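Local coordinates for protein putative P450-like enzyme (Streptomyces himastatinicus ATCC 53653, PDB 5Z9J) that probably works as a heme-dependent cytochrome P450 monooxygenase, binding heme b through an axial ligand to its iron and oxidising organic substrates, at residues G14-R19 with N37-P42; A315-R320 with K324-D329; A247-C252 with E275-Y280; L251-D254 with Q259-R262; P378-Q383 with G389-P394. All blocks are in the same frame, centred on the assembly; numbering follows the deposited sequence.

Contact 1 (G14-R19 with N37-P42); sequences GHFWMR and NVYGYP. With TAM (tris(hydroxyethyl)aminomethane), chain F.
Phe16 swings its CG between its own backbone N and carbonyl carbon (chi1 58°), whereas Tyr39 keeps CG anti to its carbonyl carbon (chi1 -52°); these turns bring the two rings together edge-to-face. The planes stand 87° apart with centroids separated by 4.9 Å. Phe16 CZ points at one face of Tyr39, toward the rim, and lies 3.5 Å from Tyr39 CD1. Trp17 backs this T-shaped pair, laying its CE3 over the centre of a Phe16 face. Together the three aromatic residues line the pocket of the bound tris(hydroxyethyl)aminomethane: Tyr39 OH comes within 3.3 Å of its C6, and Asn37 OD1 lies 3.7 Å from its C3. The Tyr39 hydroxyl is also hydrogen-bonded to Asp28 OD2, which helps fix the ring's position. Strand 35-38, carrying Asn37 of the same pocket, runs between strands 27-30 and 307-310, while helix 312-315 offers Ala314 to both Trp17 and Tyr39.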
# COMPACT_ATOMS: atom_id res chain seq x y z
N GLY A 14 -12.37 -9.94 -9.86
CA GLY A 14 -11.12 -10.53 -10.31
C GLY A 14 -10.35 -11.28 -9.23
O GLY A 14 -9.39 -12.00 -9.54
N HIS A 15 -10.73 -11.10 -7.96
CA HIS A 15 -9.96 -11.70 -6.87
C HIS A 15 -10.44 -13.09 -6.48
O HIS A 15 -10.93 -13.30 -5.37
CB HIS A 15 -9.98 -10.84 -5.64
CG HIS A 15 -9.34 -9.50 -5.85
ND1 HIS A 15 -9.35 -8.51 -4.90
CD2 HIS A 15 -8.70 -8.98 -6.93
CE1 HIS A 15 -8.72 -7.44 -5.36
NE2 HIS A 15 -8.33 -7.69 -6.60
N PHE A 16 -10.26 -14.03 -7.40
CA PHE A 16 -10.76 -15.38 -7.20
C PHE A 16 -10.18 -16.04 -5.94
O PHE A 16 -10.83 -16.94 -5.35
CB PHE A 16 -10.45 -16.24 -8.45
CG PHE A 16 -8.98 -16.32 -8.79
CD1 PHE A 16 -8.17 -17.26 -8.19
CD2 PHE A 16 -8.40 -15.41 -9.68
CE1 PHE A 16 -6.83 -17.30 -8.48
CE2 PHE A 16 -7.06 -15.47 -9.98
CZ PHE A 16 -6.28 -16.39 -9.37
N TRP A 17 -8.96 -15.70 -5.56
CA TRP A 17 -8.35 -16.35 -4.39
C TRP A 17 -9.09 -16.04 -3.09
O TRP A 17 -9.02 -16.82 -2.14
CB TRP A 17 -6.88 -15.98 -4.28
CG TRP A 17 -6.62 -14.48 -4.17
CD1 TRP A 17 -6.50 -13.75 -3.03
CD2 TRP A 17 -6.46 -13.54 -5.26
NE1 TRP A 17 -6.27 -12.42 -3.33
CE2 TRP A 17 -6.25 -12.27 -4.69
CE3 TRP A 17 -6.47 -13.67 -6.66
CZ2 TRP A 17 -6.05 -11.12 -5.47
CZ3 TRP A 17 -6.27 -12.50 -7.44
CH2 TRP A 17 -6.07 -11.26 -6.83
N MET A 18 -9.75 -14.88 -3.02
CA MET A 18 -10.58 -14.53 -1.87
C MET A 18 -11.85 -15.36 -1.72
O MET A 18 -12.44 -15.41 -0.63
CB MET A 18 -10.95 -13.03 -1.94
CG MET A 18 -9.70 -12.16 -1.93
SD MET A 18 -8.64 -12.46 -0.48
CE MET A 18 -9.81 -12.09 0.83
N ARG A 19 -12.29 -16.00 -2.80
CA ARG A 19 -13.44 -16.89 -2.80
C ARG A 19 -13.04 -18.37 -2.76
O ARG A 19 -13.84 -19.24 -3.10
CB ARG A 19 -14.32 -16.59 -4.02
CG ARG A 19 -14.87 -15.14 -4.02
CD ARG A 19 -15.68 -14.77 -5.27
NE ARG A 19 -16.22 -13.40 -5.18
CZ ARG A 19 -15.63 -12.26 -5.56
NH1 ARG A 19 -14.39 -12.24 -6.07
NH2 ARG A 19 -16.28 -11.13 -5.41
N ASN A 37 -0.36 -12.72 -16.26
CA ASN A 37 -0.68 -12.93 -14.85
C ASN A 37 0.13 -14.07 -14.22
O ASN A 37 0.21 -15.14 -14.81
CB ASN A 37 -2.19 -13.24 -14.67
CG ASN A 37 -3.10 -12.09 -15.10
OD1 ASN A 37 -3.07 -11.04 -14.49
ND2 ASN A 37 -3.93 -12.31 -16.11
N VAL A 38 0.71 -13.85 -13.04
CA VAL A 38 1.37 -14.92 -12.25
C VAL A 38 0.67 -15.09 -10.89
O VAL A 38 0.52 -14.09 -10.16
CB VAL A 38 2.87 -14.60 -11.97
CG1 VAL A 38 3.57 -15.75 -11.21
CG2 VAL A 38 3.59 -14.33 -13.23
N TYR A 39 0.26 -16.30 -10.53
CA TYR A 39 -0.47 -16.52 -9.27
C TYR A 39 0.27 -17.43 -8.23
O TYR A 39 -0.15 -17.53 -7.06
CB TYR A 39 -1.84 -17.14 -9.54
CG TYR A 39 -2.67 -16.41 -10.57
CD1 TYR A 39 -3.14 -15.12 -10.35
CD2 TYR A 39 -3.02 -17.04 -11.74
CE1 TYR A 39 -3.91 -14.48 -11.30
CE2 TYR A 39 -3.80 -16.40 -12.69
CZ TYR A 39 -4.23 -15.11 -12.46
OH TYR A 39 -5.00 -14.47 -13.41
N GLY A 40 1.38 -18.05 -8.62
CA GLY A 40 2.04 -19.01 -7.75
C GLY A 40 2.99 -18.32 -6.80
O GLY A 40 3.48 -17.21 -7.10
N TYR A 41 3.17 -18.88 -5.61
CA TYR A 41 4.07 -18.21 -4.63
C TYR A 41 5.55 -18.34 -5.03
O TYR A 41 6.24 -17.31 -5.12
CB TYR A 41 3.82 -18.71 -3.20
CG TYR A 41 4.71 -18.12 -2.12
CD1 TYR A 41 4.31 -17.02 -1.31
CD2 TYR A 41 5.97 -18.66 -1.88
CE1 TYR A 41 5.16 -16.52 -0.30
CE2 TYR A 41 6.80 -18.15 -0.91
CZ TYR A 41 6.40 -17.09 -0.14
OH TYR A 41 7.28 -16.65 0.81
N PRO A 42 6.06 -19.57 -5.28
CA PRO A 42 7.49 -19.62 -5.59
C PRO A 42 7.87 -18.82 -6.84
O PRO A 42 8.96 -18.27 -6.91
CB PRO A 42 7.78 -21.15 -5.80
CG PRO A 42 6.46 -21.73 -6.12
CD PRO A 42 5.41 -20.88 -5.39
C TAM F . -7.37 -10.94 -13.67
C1 TAM F . -7.57 -12.38 -14.29
C2 TAM F . -8.65 -10.39 -13.03
C3 TAM F . -6.22 -10.98 -12.62
C4 TAM F . -8.76 -13.12 -13.66
C5 TAM F . -8.36 -9.01 -12.48
C6 TAM F . -6.35 -12.10 -11.57
N TAM F . -6.95 -10.00 -14.71
O4 TAM F . -9.93 -12.91 -14.42
O5 TAM F . -7.44 -8.38 -13.38
O6 TAM F . -7.43 -11.80 -10.71

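Contact 2 (A315-R320 with K324-D329); sequences ANRDER and KPDVFD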
# COMPACT_ATOMS: atom_id res chain seq x y z
N ALA A 315 -0.65 -15.42 -4.53
CA ALA A 315 0.53 -16.14 -4.06
C ALA A 315 0.39 -16.48 -2.60
O ALA A 315 0.71 -17.62 -2.20
CB ALA A 315 1.79 -15.30 -4.26
N ASN A 316 -0.22 -15.54 -1.86
CA ASN A 316 -0.43 -15.69 -0.43
C ASN A 316 -1.44 -16.76 -0.09
O ASN A 316 -1.58 -17.11 1.11
CB ASN A 316 -0.93 -14.37 0.18
CG ASN A 316 0.16 -13.32 0.32
OD1 ASN A 316 1.34 -13.63 0.29
ND2 ASN A 316 -0.23 -12.08 0.46
N ARG A 317 -2.19 -17.23 -1.08
CA ARG A 317 -3.10 -18.36 -0.82
C ARG A 317 -2.53 -19.66 -1.41
O ARG A 317 -3.24 -20.67 -1.51
CB ARG A 317 -4.49 -18.09 -1.39
CG ARG A 317 -5.15 -16.78 -0.88
CD ARG A 317 -5.22 -16.73 0.64
NE ARG A 317 -6.12 -15.69 1.11
CZ ARG A 317 -7.41 -15.90 1.38
NH1 ARG A 317 -7.94 -17.12 1.24
NH2 ARG A 317 -8.17 -14.90 1.80
N ASP A 318 -1.25 -19.66 -1.78
CA ASP A 318 -0.67 -20.82 -2.47
C ASP A 318 -0.39 -21.91 -1.46
O ASP A 318 0.37 -21.72 -0.52
CB ASP A 318 0.60 -20.45 -3.28
CG ASP A 318 1.10 -21.62 -4.17
OD1 ASP A 318 0.69 -22.78 -3.94
OD2 ASP A 318 1.86 -21.39 -5.13
N GLU A 319 -1.07 -23.04 -1.65
CA GLU A 319 -0.98 -24.20 -0.77
C GLU A 319 0.40 -24.90 -0.83
O GLU A 319 0.71 -25.68 0.06
CB GLU A 319 -2.09 -25.19 -1.10
CG GLU A 319 -1.92 -25.79 -2.47
CD GLU A 319 -3.09 -26.66 -2.92
OE1 GLU A 319 -3.96 -27.03 -2.08
OE2 GLU A 319 -3.08 -27.05 -4.11
N ARG A 320 1.20 -24.64 -1.87
CA ARG A 320 2.59 -25.12 -1.95
C ARG A 320 3.46 -24.36 -0.92
O ARG A 320 4.55 -24.81 -0.56
CB ARG A 320 3.17 -24.94 -3.35
CG ARG A 320 2.55 -25.80 -4.47
CD ARG A 320 3.13 -25.44 -5.86
NE ARG A 320 2.82 -24.03 -6.16
CZ ARG A 320 3.38 -23.30 -7.13
NH1 ARG A 320 4.26 -23.84 -7.97
NH2 ARG A 320 3.03 -22.00 -7.28
N LYS A 324 -3.07 -25.06 4.76
CA LYS A 324 -4.44 -24.59 4.89
C LYS A 324 -4.51 -23.09 4.61
O LYS A 324 -4.81 -22.32 5.52
CB LYS A 324 -4.99 -24.92 6.25
CG LYS A 324 -5.48 -26.36 6.30
CD LYS A 324 -6.90 -26.46 6.79
CE LYS A 324 -6.95 -26.21 8.28
NZ LYS A 324 -8.35 -26.02 8.78
N PRO A 325 -4.14 -22.67 3.39
CA PRO A 325 -3.97 -21.26 3.08
C PRO A 325 -5.28 -20.50 3.18
O PRO A 325 -5.26 -19.28 3.26
CB PRO A 325 -3.46 -21.28 1.63
CG PRO A 325 -4.04 -22.43 1.06
CD PRO A 325 -4.04 -23.49 2.17
N ASP A 326 -6.41 -21.18 3.09
CA ASP A 326 -7.68 -20.46 3.16
C ASP A 326 -8.21 -20.35 4.60
O ASP A 326 -9.30 -19.84 4.85
CB ASP A 326 -8.71 -21.11 2.23
CG ASP A 326 -8.38 -20.90 0.75
OD1 ASP A 326 -7.56 -20.00 0.44
OD2 ASP A 326 -8.97 -21.61 -0.11
N VAL A 327 -7.41 -20.81 5.56
CA VAL A 327 -7.76 -20.69 6.95
C VAL A 327 -7.09 -19.45 7.54
O VAL A 327 -5.90 -19.24 7.36
CB VAL A 327 -7.30 -21.85 7.77
CG1 VAL A 327 -7.51 -21.58 9.24
CG2 VAL A 327 -8.06 -23.16 7.34
N PHE A 328 -7.87 -18.66 8.27
CA PHE A 328 -7.30 -17.49 8.95
C PHE A 328 -6.71 -17.90 10.30
O PHE A 328 -7.44 -18.31 11.20
CB PHE A 328 -8.34 -16.43 9.17
CG PHE A 328 -7.73 -15.09 9.56
CD1 PHE A 328 -7.47 -14.15 8.60
CD2 PHE A 328 -7.40 -14.81 10.87
CE1 PHE A 328 -6.90 -12.89 8.93
CE2 PHE A 328 -6.84 -13.52 11.22
CZ PHE A 328 -6.58 -12.61 10.22
N ASP A 329 -5.39 -17.82 10.44
CA ASP A 329 -4.74 -18.25 11.70
C ASP A 329 -4.03 -17.07 12.33
O ASP A 329 -2.94 -16.74 11.91
CB ASP A 329 -3.76 -19.38 11.40
CG ASP A 329 -3.13 -19.96 12.62
OD1 ASP A 329 -3.09 -19.28 13.66
OD2 ASP A 329 -2.69 -21.14 12.57
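Arg317 and Pro325 bring together two type I beta turns, Ala315 to Asp318 and Lys324 to Val327, in the long loop between helices 312-315 and 350-367, whose place is consistent with the P450 meander region. The charged interaction is a salt bridge: Arg317 NH1 gives a bent hydrogen bond (139°) to Asp326 OD1 at 3.0 Å. The acceptor lies in the guanidinium plane but is itself met from above the carboxylate plane. A bend at chi2 (-56°) folds the arginine chain back toward the second turn, and its NH2 bonds to Tyr280 O at the end of helix 270-280. A methionine in place of Arg317 would probably leave Asp326 without this positive partner and Tyr280 O without this donor. Contacts of the proline ring form the second group. Pro325 CB sits 3.2 Å from Arg317 O, and Pro325 CG is 4.0 Å from Glu319 CB, while the Glu319 carboxylate pairs with Arg22. Within the first segment the side-chain bonds centre on the Asp318 carboxylate, which forms a salt bridge with the Arg320 guanidinium. The same aspartate closes an Asx turn, OD1 accepting from Arg320 N at 2.8 Å with an angle of 161°.

Contact 3 (A247-C252 with E275-Y280); sequences ANTMLC and EESMRY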
# COMPACT_ATOMS: atom_id res chain seq x y z
N ALA A 247 -8.53 -1.93 8.97
CA ALA A 247 -9.93 -2.27 8.84
C ALA A 247 -10.14 -3.78 8.48
O ALA A 247 -10.99 -4.42 9.05
CB ALA A 247 -10.57 -1.37 7.84
N ASN A 248 -9.34 -4.31 7.58
CA ASN A 248 -9.43 -5.77 7.24
C ASN A 248 -9.28 -6.59 8.47
O ASN A 248 -10.00 -7.60 8.67
CB ASN A 248 -8.33 -6.19 6.29
CG ASN A 248 -8.46 -5.59 4.94
OD1 ASN A 248 -9.49 -5.03 4.58
ND2 ASN A 248 -7.40 -5.66 4.19
N THR A 249 -8.33 -6.17 9.32
CA THR A 249 -8.02 -6.91 10.52
C THR A 249 -9.23 -6.95 11.49
O THR A 249 -9.62 -8.04 11.98
CB THR A 249 -6.76 -6.39 11.23
OG1 THR A 249 -5.60 -6.51 10.37
CG2 THR A 249 -6.54 -7.16 12.52
N MET A 250 -9.86 -5.81 11.73
CA MET A 250 -11.05 -5.78 12.55
C MET A 250 -12.20 -6.57 11.91
O MET A 250 -12.98 -7.19 12.62
CB MET A 250 -11.52 -4.34 12.81
CG MET A 250 -10.44 -3.46 13.41
SD MET A 250 -9.56 -4.16 14.85
CE MET A 250 -10.89 -4.35 16.04
N LEU A 251 -12.31 -6.53 10.58
CA LEU A 251 -13.34 -7.30 9.87
C LEU A 251 -13.14 -8.80 10.04
O LEU A 251 -14.10 -9.55 10.23
CB LEU A 251 -13.35 -6.98 8.39
CG LEU A 251 -14.20 -7.92 7.56
CD1 LEU A 251 -15.68 -7.72 7.86
CD2 LEU A 251 -13.95 -7.74 6.05
N CYS A 252 -11.89 -9.23 9.94
CA CYS A 252 -11.54 -10.65 10.10
C CYS A 252 -11.75 -11.20 11.54
O CYS A 252 -12.16 -12.35 11.75
CB CYS A 252 -10.09 -10.84 9.60
SG CYS A 252 -9.96 -10.77 7.81
N GLU A 275 0.23 -9.68 10.45
CA GLU A 275 0.92 -10.32 9.33
C GLU A 275 -0.03 -11.26 8.61
O GLU A 275 -0.02 -11.33 7.40
CB GLU A 275 2.14 -11.11 9.80
CG GLU A 275 3.27 -10.34 10.43
CD GLU A 275 3.87 -9.30 9.51
OE1 GLU A 275 4.20 -9.65 8.36
OE2 GLU A 275 3.98 -8.13 9.94
N GLU A 276 -0.86 -11.97 9.39
CA GLU A 276 -1.80 -12.93 8.79
C GLU A 276 -2.94 -12.18 8.09
O GLU A 276 -3.48 -12.64 7.10
CB GLU A 276 -2.35 -13.90 9.85
CG GLU A 276 -3.44 -14.85 9.42
CD GLU A 276 -2.94 -15.97 8.49
OE1 GLU A 276 -1.89 -15.81 7.81
OE2 GLU A 276 -3.52 -17.07 8.58
N SER A 277 -3.27 -10.99 8.61
CA SER A 277 -4.24 -10.14 7.96
C SER A 277 -3.71 -9.78 6.56
O SER A 277 -4.47 -9.65 5.61
CB SER A 277 -4.48 -8.83 8.79
OG SER A 277 -5.65 -8.22 8.32
N MET A 278 -2.42 -9.48 6.49
CA MET A 278 -1.75 -9.15 5.22
C MET A 278 -1.70 -10.37 4.29
O MET A 278 -1.91 -10.28 3.10
CB MET A 278 -0.35 -8.59 5.50
CG MET A 278 -0.44 -7.05 5.92
SD MET A 278 1.22 -6.35 6.00
CE MET A 278 1.77 -7.04 7.50
N ARG A 279 -1.47 -11.53 4.85
CA ARG A 279 -1.41 -12.69 3.96
C ARG A 279 -2.77 -12.92 3.32
O ARG A 279 -2.88 -12.95 2.10
CB ARG A 279 -0.96 -13.92 4.73
CG ARG A 279 -0.75 -15.11 3.81
CD ARG A 279 -0.62 -16.34 4.67
NE ARG A 279 -1.80 -16.67 5.46
CZ ARG A 279 -2.85 -17.36 4.99
NH1 ARG A 279 -2.88 -17.75 3.71
NH2 ARG A 279 -3.87 -17.65 5.80
N TYR A 280 -3.80 -12.90 4.18
CA TYR A 280 -5.17 -13.33 3.88
C TYR A 280 -6.00 -12.34 3.07
O TYR A 280 -6.85 -12.73 2.25
CB TYR A 280 -5.87 -13.68 5.21
CG TYR A 280 -7.28 -14.17 5.09
CD1 TYR A 280 -7.54 -15.53 4.97
CD2 TYR A 280 -8.36 -13.28 5.09
CE1 TYR A 280 -8.82 -16.00 4.86
CE2 TYR A 280 -9.67 -13.75 4.99
CZ TYR A 280 -9.88 -15.13 4.88
OH TYR A 280 -11.13 -15.67 4.76
O HOH W 1 -5.07 -6.69 5.63
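Ser277 enters the contact from its CB, which lies 3.0 Å from Thr249 OG1 on the facing helix. Its OG, anti to the backbone N (chi1 -165°), goes on to stand 2.7 Å from Thr249 OG1 and 3.9 Å from Asn248 CB. A water hydrogen-bonds with this OG at 3.1 Å and accepts from Asn248 ND2 at 2.9 Å, joining both helices beside the direct contact. Thr249 OG1 is also bonded to Leu245 O one turn back, and Asn248 OD1 to Val390 N, so both polar ends are tied to further backbone. One turn along, Cys252 SG meets the Tyr280 ring obliquely, 4.0 Å from its CD2. Glu276 and Arg279, the E-x-x-R pair of P450s, grip one another side-on through two nitrogens, and Glu276 also forms a salt bridge with Arg332. The short helix segments cross at 93° with axes 9.5 Å apart; Val361 of helix 350-367 packs on Thr249, and helix 125-130 covers Ala247 and Met250.

Contact 4 (L251-D254 with Q259-R262); sequences LCLD and QDAR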
# COMPACT_ATOMS: atom_id res chain seq x y z
N LEU A 251 -12.31 -6.53 10.58
CA LEU A 251 -13.34 -7.30 9.87
C LEU A 251 -13.14 -8.80 10.04
O LEU A 251 -14.10 -9.55 10.23
CB LEU A 251 -13.35 -6.98 8.39
CG LEU A 251 -14.20 -7.92 7.56
CD1 LEU A 251 -15.68 -7.72 7.86
CD2 LEU A 251 -13.95 -7.74 6.05
N CYS A 252 -11.89 -9.23 9.94
CA CYS A 252 -11.54 -10.65 10.10
C CYS A 252 -11.75 -11.20 11.54
O CYS A 252 -12.16 -12.35 11.75
CB CYS A 252 -10.09 -10.84 9.60
SG CYS A 252 -9.96 -10.77 7.81
N LEU A 253 -11.39 -10.41 12.54
CA LEU A 253 -11.66 -10.69 13.93
C LEU A 253 -13.17 -10.86 14.18
O LEU A 253 -13.59 -11.71 14.95
CB LEU A 253 -11.13 -9.54 14.80
CG LEU A 253 -9.61 -9.46 14.96
CD1 LEU A 253 -9.26 -8.21 15.75
CD2 LEU A 253 -9.09 -10.63 15.68
N ASP A 254 -13.97 -9.94 13.63
CA ASP A 254 -15.41 -10.05 13.75
C ASP A 254 -15.91 -11.34 13.11
O ASP A 254 -16.79 -12.00 13.64
CB ASP A 254 -16.10 -8.86 13.10
CG ASP A 254 -17.63 -8.92 13.23
OD1 ASP A 254 -18.19 -8.28 14.13
OD2 ASP A 254 -18.27 -9.60 12.39
N GLN A 259 -10.70 -16.88 16.39
CA GLN A 259 -9.42 -16.18 16.32
C GLN A 259 -9.46 -14.91 17.17
O GLN A 259 -8.47 -14.52 17.80
CB GLN A 259 -9.09 -15.82 14.88
CG GLN A 259 -8.93 -17.01 14.00
CD GLN A 259 -7.95 -18.01 14.61
OE1 GLN A 259 -6.78 -17.70 14.84
NE2 GLN A 259 -8.43 -19.21 14.87
N ASP A 260 -10.61 -14.28 17.18
CA ASP A 260 -10.84 -13.09 18.02
C ASP A 260 -10.64 -13.42 19.50
O ASP A 260 -9.99 -12.65 20.25
CB ASP A 260 -12.24 -12.55 17.74
CG ASP A 260 -12.56 -11.29 18.51
OD1 ASP A 260 -11.91 -10.26 18.26
OD2 ASP A 260 -13.51 -11.31 19.31
N ALA A 261 -11.18 -14.57 19.93
CA ALA A 261 -11.05 -14.99 21.30
C ALA A 261 -9.57 -15.21 21.63
O ALA A 261 -9.13 -14.90 22.74
CB ALA A 261 -11.87 -16.29 21.59
N ARG A 262 -8.83 -15.82 20.71
CA ARG A 262 -7.42 -16.10 20.95
C ARG A 262 -6.66 -14.83 21.22
O ARG A 262 -5.86 -14.77 22.13
CB ARG A 262 -6.77 -16.83 19.77
CG ARG A 262 -7.18 -18.30 19.59
CD ARG A 262 -6.57 -18.83 18.28
NE ARG A 262 -5.11 -18.95 18.32
CZ ARG A 262 -4.35 -19.29 17.29
NH1 ARG A 262 -4.90 -19.45 16.09
NH2 ARG A 262 -3.04 -19.40 17.43
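Leu253 and Asp260 meet where the chain turns sharply from helix 240-255 into helix 257-265, a junction consistent with the one that follows the long central helix of P450s. No hydrogen bond crosses between the segments; the contact depends on close van der Waals approach. Gln259 comes first: its carbonyl O is 4.5 Å from Leu253 CD2, while its side chain leads away so that OE1 accepts from Ala330 N. Asp260 follows and carries most of the contact. Its CG is anti to the backbone N (chi1 -178°), and the side chain crosses that of Leu253 at about a right angle. Asp260 CB lies 3.2 Å from Leu253 O, and OD1 rests against the leucine, 3.6 Å from Leu253 CB and 3.8 Å from Leu253 CD2. The second oxygen, OD2, is engaged in a salt bridge with Arg264. Replacing Leu253 by a glycine would probably open a gap between Asp260 and Leu273 of helix 270-280, which the leucine also touches. Arg262, one turn after Gln259, forms a salt bridge with Asp329 through NH1; the same nitrogen makes a weak bond to Gln259 OE1, 2.9 Å long and strongly bent at 125°.

Contact 5 (P378-Q383 with G389-P394); sequences PPTFLQ and GVATLP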
# COMPACT_ATOMS: atom_id res chain seq x y z
N PRO A 378 -23.35 -4.32 5.63
CA PRO A 378 -22.06 -4.97 5.34
C PRO A 378 -21.02 -3.99 4.82
O PRO A 378 -21.39 -2.96 4.29
CB PRO A 378 -22.41 -5.98 4.23
CG PRO A 378 -23.88 -6.25 4.42
CD PRO A 378 -24.46 -4.94 4.88
N PRO A 379 -19.73 -4.36 4.91
CA PRO A 379 -18.66 -3.53 4.36
C PRO A 379 -18.65 -3.54 2.83
O PRO A 379 -19.26 -4.43 2.20
CB PRO A 379 -17.38 -4.20 4.86
CG PRO A 379 -17.80 -5.72 5.08
CD PRO A 379 -19.26 -5.67 5.42
N THR A 380 -18.05 -2.51 2.23
CA THR A 380 -17.71 -2.56 0.81
C THR A 380 -16.20 -2.64 0.67
O THR A 380 -15.45 -2.22 1.56
CB THR A 380 -18.21 -1.40 -0.01
OG1 THR A 380 -17.57 -0.21 0.46
CG2 THR A 380 -19.68 -1.27 0.11
N PHE A 381 -15.77 -3.25 -0.44
CA PHE A 381 -14.37 -3.40 -0.74
C PHE A 381 -13.91 -2.37 -1.74
O PHE A 381 -14.68 -1.87 -2.58
CB PHE A 381 -14.12 -4.84 -1.22
CG PHE A 381 -14.28 -5.81 -0.11
CD1 PHE A 381 -15.54 -6.18 0.30
CD2 PHE A 381 -13.19 -6.18 0.65
CE1 PHE A 381 -15.71 -7.01 1.39
CE2 PHE A 381 -13.35 -7.00 1.75
CZ PHE A 381 -14.61 -7.41 2.12
N LEU A 382 -12.64 -2.02 -1.62
CA LEU A 382 -12.06 -0.98 -2.46
C LEU A 382 -12.09 -1.39 -3.94
O LEU A 382 -11.78 -2.54 -4.30
CB LEU A 382 -10.65 -0.65 -2.00
CG LEU A 382 -9.97 0.53 -2.69
CD1 LEU A 382 -10.72 1.78 -2.31
CD2 LEU A 382 -8.52 0.65 -2.25
N GLN A 383 -12.59 -0.47 -4.75
CA GLN A 383 -12.85 -0.70 -6.17
C GLN A 383 -11.59 -0.58 -7.02
O GLN A 383 -11.59 0.04 -8.07
CB GLN A 383 -13.87 0.35 -6.64
CG GLN A 383 -15.17 0.28 -5.86
CD GLN A 383 -15.87 -1.03 -6.07
OE1 GLN A 383 -16.45 -1.27 -7.13
NE2 GLN A 383 -15.76 -1.92 -5.09
N GLY A 389 -9.07 -5.10 -0.03
CA GLY A 389 -9.41 -4.59 1.29
C GLY A 389 -10.72 -3.82 1.32
O GLY A 389 -11.28 -3.57 0.26
N VAL A 390 -11.19 -3.47 2.51
CA VAL A 390 -12.49 -2.85 2.68
C VAL A 390 -12.34 -1.33 2.45
O VAL A 390 -11.31 -0.79 2.79
CB VAL A 390 -13.09 -3.11 4.07
CG1 VAL A 390 -13.35 -4.64 4.29
CG2 VAL A 390 -12.21 -2.54 5.16
N ALA A 391 -13.30 -0.72 1.77
CA ALA A 391 -13.37 0.75 1.59
C ALA A 391 -14.27 1.42 2.64
O ALA A 391 -14.10 2.60 3.01
CB ALA A 391 -13.86 1.08 0.19
N THR A 392 -15.24 0.64 3.11
CA THR A 392 -16.21 1.07 4.12
C THR A 392 -16.36 -0.02 5.12
O THR A 392 -16.51 -1.20 4.74
CB THR A 392 -17.61 1.32 3.52
OG1 THR A 392 -18.10 0.09 2.93
CG2 THR A 392 -17.57 2.36 2.48
N LEU A 393 -16.34 0.31 6.41
CA LEU A 393 -16.64 -0.72 7.39
C LEU A 393 -17.53 -0.17 8.48
O LEU A 393 -17.03 0.25 9.54
CB LEU A 393 -15.35 -1.31 7.97
CG LEU A 393 -15.50 -2.45 8.98
CD1 LEU A 393 -16.36 -3.60 8.47
CD2 LEU A 393 -14.10 -2.92 9.39
N PRO A 394 -18.85 -0.20 8.25
CA PRO A 394 -19.80 0.19 9.30
C PRO A 394 -19.68 -0.69 10.51
O PRO A 394 -19.68 -1.96 10.40
CB PRO A 394 -21.18 -0.01 8.65
CG PRO A 394 -20.93 0.06 7.22
CD PRO A 394 -19.54 -0.52 7.00
O HOH W 2 -20.68 -0.62 3.56
O HOH W 3 -10.36 -4.48 -2.66
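A classic beta bulge interrupts the antiparallel pairing of Thr380 and Phe381 with the chain at 390-392. Ala391 and Thr392 both face Thr380, whose carbonyl O accepts from Ala391 N at 2.6 Å and from Thr392 N at 3.3 Å, the two donors approaching from the same face of its plane. In return, Thr380 N bonds to Thr392 O at 3.2 Å. Beyond the bulge, Leu382 N gives a nearly straight bond (169°) to Gly389 O, 2.8 Å away. Thr380 and Thr392 form the hydrogen-bonded pair, and each turns OG1 between its backbone N and carbonyl carbon (chi1 64° and 61°), which lets the two hydroxyls hydrogen-bond on one face of the sheet, Thr380 OG1 to Thr392 OG1 at 2.5 Å. A water extends this polar cluster, linking Thr392 OG1 to Pro378 O. Apolar groups gather away from these hydroxyls: Phe381 CE2 touches Val390 CG1 at 3.5 Å, and Pro379 CB meets Leu393 CD1 at 3.8 Å. Leu251 of helix 240-255 packs on both Pro379 and Val390. At the inner end, a second water accepts from Gly389 N and can also donate to Leu382 O. This bulged pairing is consistent with the C-terminal beta hairpin of cytochromes P450, whose turn reaches toward the active site.

In the fold
From the N terminus, contact 1 closes first, folding the opening loop back onto strand 35-38 around strand 27-30. Contacts 3 and 4 both start from helix 240-255 and share Leu251 and Cys252: the short corner of contact 4 nests inside the longer loop that contact 3 closes through helix 270-280. Contact 2 follows in series, closing a short loop, and links to all three: to contact 1 through Tyr41 and Asp318, to contact 3 through Arg317 and Tyr280, and to contact 4 through Asp329 and Arg262. Contact 5 closes last, near the C terminus, and packs on helix 240-255 through Ala247, Asn248 and Leu251, about 9 Å from contact 2 at nearest atoms.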